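PDB 3NJA: probable GGDEF family protein from Chromobacterium violaceum, which is of unknown function but carries a PAS domain, probably serving as a sensory module that regulates a GGDEF-type diguanylate cyclase. Local coordinates for residues 79-84 against 97-102. Residues are numbered along the deposited sequence; the frame is centred on the assembly and turned at random.
Sequences PFDVEY and LERNHI. With SO4 (sulfate ion), chain G.
The Phe80 ring is covered on one face by Asn100, whose CB stands 3.4 Å above the ring plane, displaced toward the rim; the amide plane lies only 15° from the ring plane, a stack combined with a CH-pi contact. With CG between its backbone N and carbonyl carbon, Phe80 leans its ring across the neighbouring strand toward Asn100. His73 of the second subunit also stacks on Phe80. The Arg99 guanidinium has Pro79 CB over one face, while its edge is divided between two anions: NH2 meets Asp81 OD1 in a salt bridge of 3.2 Å, and NE and NH1 both donate to a sulfate, probably from the crystallisation liquor, NH1 to O3 at 2.7 Å. The N-H...O angle of 135° makes the Asp81 bond bent, and NH2 approaches from above the carboxylate plane. Pro79 CB also makes a CH-pi contact over the His101 ring, which stacks with Trp114 and hydrogen-bonds Asp77 through ND1. At the Tyr84 ring's edge lies the Glu98 carboxylate, turned 75° from its plane; Tyr84 OH donates to OE1 over 2.6 Å.

Strands 80-84 and 97-102 form part of the antiparallel beta hairpin of the PAS fold, where strand 93-104 runs between 80-87 and 110-119. Phe80 with Asn100 and Val82 with Glu98 are its hydrogen-bonded pairs here, the latter closed by Val82 N to Glu98 O at 3.0 Å and Glu98 N to Val82 O at 2.9 Å.

A glycerol, probably also from the liquor, bonds to Glu98 OE1. OE2 accepts a bent bond from Asn100 ND2 through its anti lone pair but also lies close to Asn100 OD1, another acceptor, so the amide is only moderately held. On the other face, Leu97 CD1 packs 3.7 Å from Glu83 CG, and the Glu83 carboxylate bridges to Arg68 and Arg72 of the third subunit.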
loop_
_atom_site.group_PDB
_atom_site.type_symbol
_atom_site.label_atom_id
_atom_site.label_comp_id
_atom_site.label_asym_id
_atom_site.label_seq_id
_atom_site.Cartn_x
_atom_site.Cartn_y
_atom_site.Cartn_z
ATOM N N PRO B 79 3.269 6.580 1.998
ATOM C CA PRO B 79 2.633 7.754 1.407
ATOM C C PRO B 79 1.239 7.423 0.854
ATOM O O PRO B 79 0.905 6.248 0.663
ATOM C CB PRO B 79 3.601 8.157 0.279
ATOM C CG PRO B 79 4.714 7.143 0.292
ATOM C CD PRO B 79 4.218 5.964 1.065
ATOM N N PHE B 80 0.428 8.452 0.625
ATOM C CA PHE B 80 -0.899 8.256 0.048
ATOM C C PHE B 80 -1.495 9.528 -0.537
ATOM O O PHE B 80 -1.013 10.639 -0.291
ATOM C CB PHE B 80 -1.860 7.676 1.081
ATOM C CG PHE B 80 -2.056 8.552 2.281
ATOM C CD1 PHE B 80 -3.202 9.328 2.409
ATOM C CD2 PHE B 80 -1.094 8.597 3.286
ATOM C CE1 PHE B 80 -3.396 10.133 3.520
ATOM C CE2 PHE B 80 -1.273 9.394 4.399
ATOM C CZ PHE B 80 -2.430 10.172 4.514
ATOM N N ASP B 81 -2.556 9.340 -1.312
ATOM C CA ASP B 81 -3.240 10.439 -1.954
ATOM C C ASP B 81 -4.566 10.765 -1.287
ATOM O O ASP B 81 -5.188 9.910 -0.648
ATOM C CB ASP B 81 -3.483 10.105 -3.418
ATOM C CG ASP B 81 -2.197 9.888 -4.177
ATOM O OD1 ASP B 81 -1.295 10.759 -4.101
ATOM O OD2 ASP B 81 -2.094 8.842 -4.854
ATOM N N VAL B 82 -4.982 12.021 -1.441
ATOM C CA VAL B 82 -6.322 12.462 -1.078
ATOM C C VAL B 82 -6.793 13.502 -2.101
ATOM O O VAL B 82 -6.036 14.398 -2.480
ATOM C CB VAL B 82 -6.363 13.081 0.321
ATOM C CG1 VAL B 82 -7.783 13.095 0.824
ATOM C CG2 VAL B 82 -5.493 12.297 1.279
ATOM N N GLU B 83 -8.025 13.352 -2.577
ATOM C CA GLU B 83 -8.646 14.358 -3.434
ATOM C C GLU B 83 -9.726 15.076 -2.653
ATOM O O GLU B 83 -10.441 14.471 -1.859
ATOM C CB GLU B 83 -9.295 13.719 -4.654
ATOM C CG GLU B 83 -8.353 13.237 -5.716
ATOM C CD GLU B 83 -9.018 13.245 -7.079
ATOM O OE1 GLU B 83 -9.904 14.108 -7.299
ATOM O OE2 GLU B 83 -8.659 12.403 -7.929
ATOM N N TYR B 84 -9.858 16.366 -2.889
ATOM C CA TYR B 84 -10.909 17.132 -2.254
ATOM C C TYR B 84 -10.956 18.529 -2.859
ATOM O O TYR B 84 -9.943 19.051 -3.351
ATOM C CB TYR B 84 -10.666 17.218 -0.746
ATOM C CG TYR B 84 -9.358 17.893 -0.399
ATOM C CD1 TYR B 84 -9.261 19.281 -0.337
ATOM C CD2 TYR B 84 -8.212 17.145 -0.148
ATOM C CE1 TYR B 84 -8.062 19.896 -0.027
ATOM C CE2 TYR B 84 -7.014 17.753 0.164
ATOM C CZ TYR B 84 -6.944 19.126 0.221
ATOM O OH TYR B 84 -5.749 19.728 0.529
ATOM N N LEU B 97 -5.345 17.592 -5.695
ATOM C CA LEU B 97 -4.710 16.309 -5.402
ATOM C C LEU B 97 -3.571 16.508 -4.404
ATOM O O LEU B 97 -2.713 17.369 -4.588
ATOM C CB LEU B 97 -4.192 15.628 -6.666
ATOM C CG LEU B 97 -3.623 14.239 -6.353
ATOM C CD1 LEU B 97 -4.675 13.387 -5.675
ATOM C CD2 LEU B 97 -3.111 13.552 -7.605
ATOM N N GLU B 98 -3.572 15.714 -3.343
ATOM C CA GLU B 98 -2.637 15.929 -2.255
ATOM C C GLU B 98 -1.885 14.650 -1.942
ATOM O O GLU B 98 -2.479 13.609 -1.656
ATOM C CB GLU B 98 -3.383 16.421 -1.016
ATOM C CG GLU B 98 -2.523 16.713 0.206
ATOM C CD GLU B 98 -3.366 17.024 1.449
ATOM O OE1 GLU B 98 -3.912 18.149 1.540
ATOM O OE2 GLU B 98 -3.499 16.141 2.329
ATOM N N ARG B 99 -0.566 14.715 -2.001
ATOM C CA ARG B 99 0.203 13.536 -1.668
ATOM C C ARG B 99 0.730 13.665 -0.247
ATOM O O ARG B 99 1.334 14.677 0.112
ATOM C CB ARG B 99 1.321 13.297 -2.678
ATOM C CG ARG B 99 1.778 11.862 -2.677
ATOM C CD ARG B 99 2.899 11.607 -3.658
ATOM N NE ARG B 99 3.461 10.277 -3.476
ATOM C CZ ARG B 99 2.741 9.166 -3.334
ATOM N NH1 ARG B 99 3.355 8.001 -3.173
ATOM N NH2 ARG B 99 1.415 9.207 -3.359
ATOM N N ASN B 100 0.463 12.642 0.559
ATOM C CA ASN B 100 0.850 12.645 1.963
ATOM C C ASN B 100 1.945 11.656 2.242
ATOM O O ASN B 100 1.935 10.547 1.718
ATOM C CB ASN B 100 -0.339 12.341 2.861
ATOM C CG ASN B 100 -1.415 13.402 2.756
ATOM O OD1 ASN B 100 -1.627 14.186 3.688
ATOM N ND2 ASN B 100 -2.077 13.457 1.597
ATOM N N HIS B 101 2.891 12.091 3.066
ATOM C CA HIS B 101 3.984 11.274 3.542
ATOM C C HIS B 101 3.972 11.369 5.054
ATOM O O HIS B 101 3.816 12.453 5.603
ATOM C CB HIS B 101 5.299 11.832 3.019
ATOM C CG HIS B 101 5.459 11.704 1.538
ATOM N ND1 HIS B 101 6.114 10.647 0.949
ATOM C CD2 HIS B 101 5.045 12.501 0.525
ATOM C CE1 HIS B 101 6.105 10.796 -0.363
ATOM N NE2 HIS B 101 5.465 11.916 -0.647
ATOM N N ILE B 102 4.125 10.240 5.736
ATOM C CA ILE B 102 4.145 10.249 7.191
ATOM C C ILE B 102 5.565 10.106 7.713
ATOM O O ILE B 102 6.379 9.412 7.123
ATOM C CB ILE B 102 3.322 9.098 7.747
ATOM C CG1 ILE B 102 2.034 8.958 6.942
ATOM C CG2 ILE B 102 3.079 9.284 9.250
ATOM C CD1 ILE B 102 1.102 7.907 7.476
HETATM S S SO4 G . 6.640 8.409 -3.632
HETATM O O1 SO4 G . 8.067 8.526 -3.343
HETATM O O2 SO4 G . 6.440 7.269 -4.531
HETATM O O3 SO4 G . 5.933 8.177 -2.376
HETATM O O4 SO4 G . 6.158 9.653 -4.239
#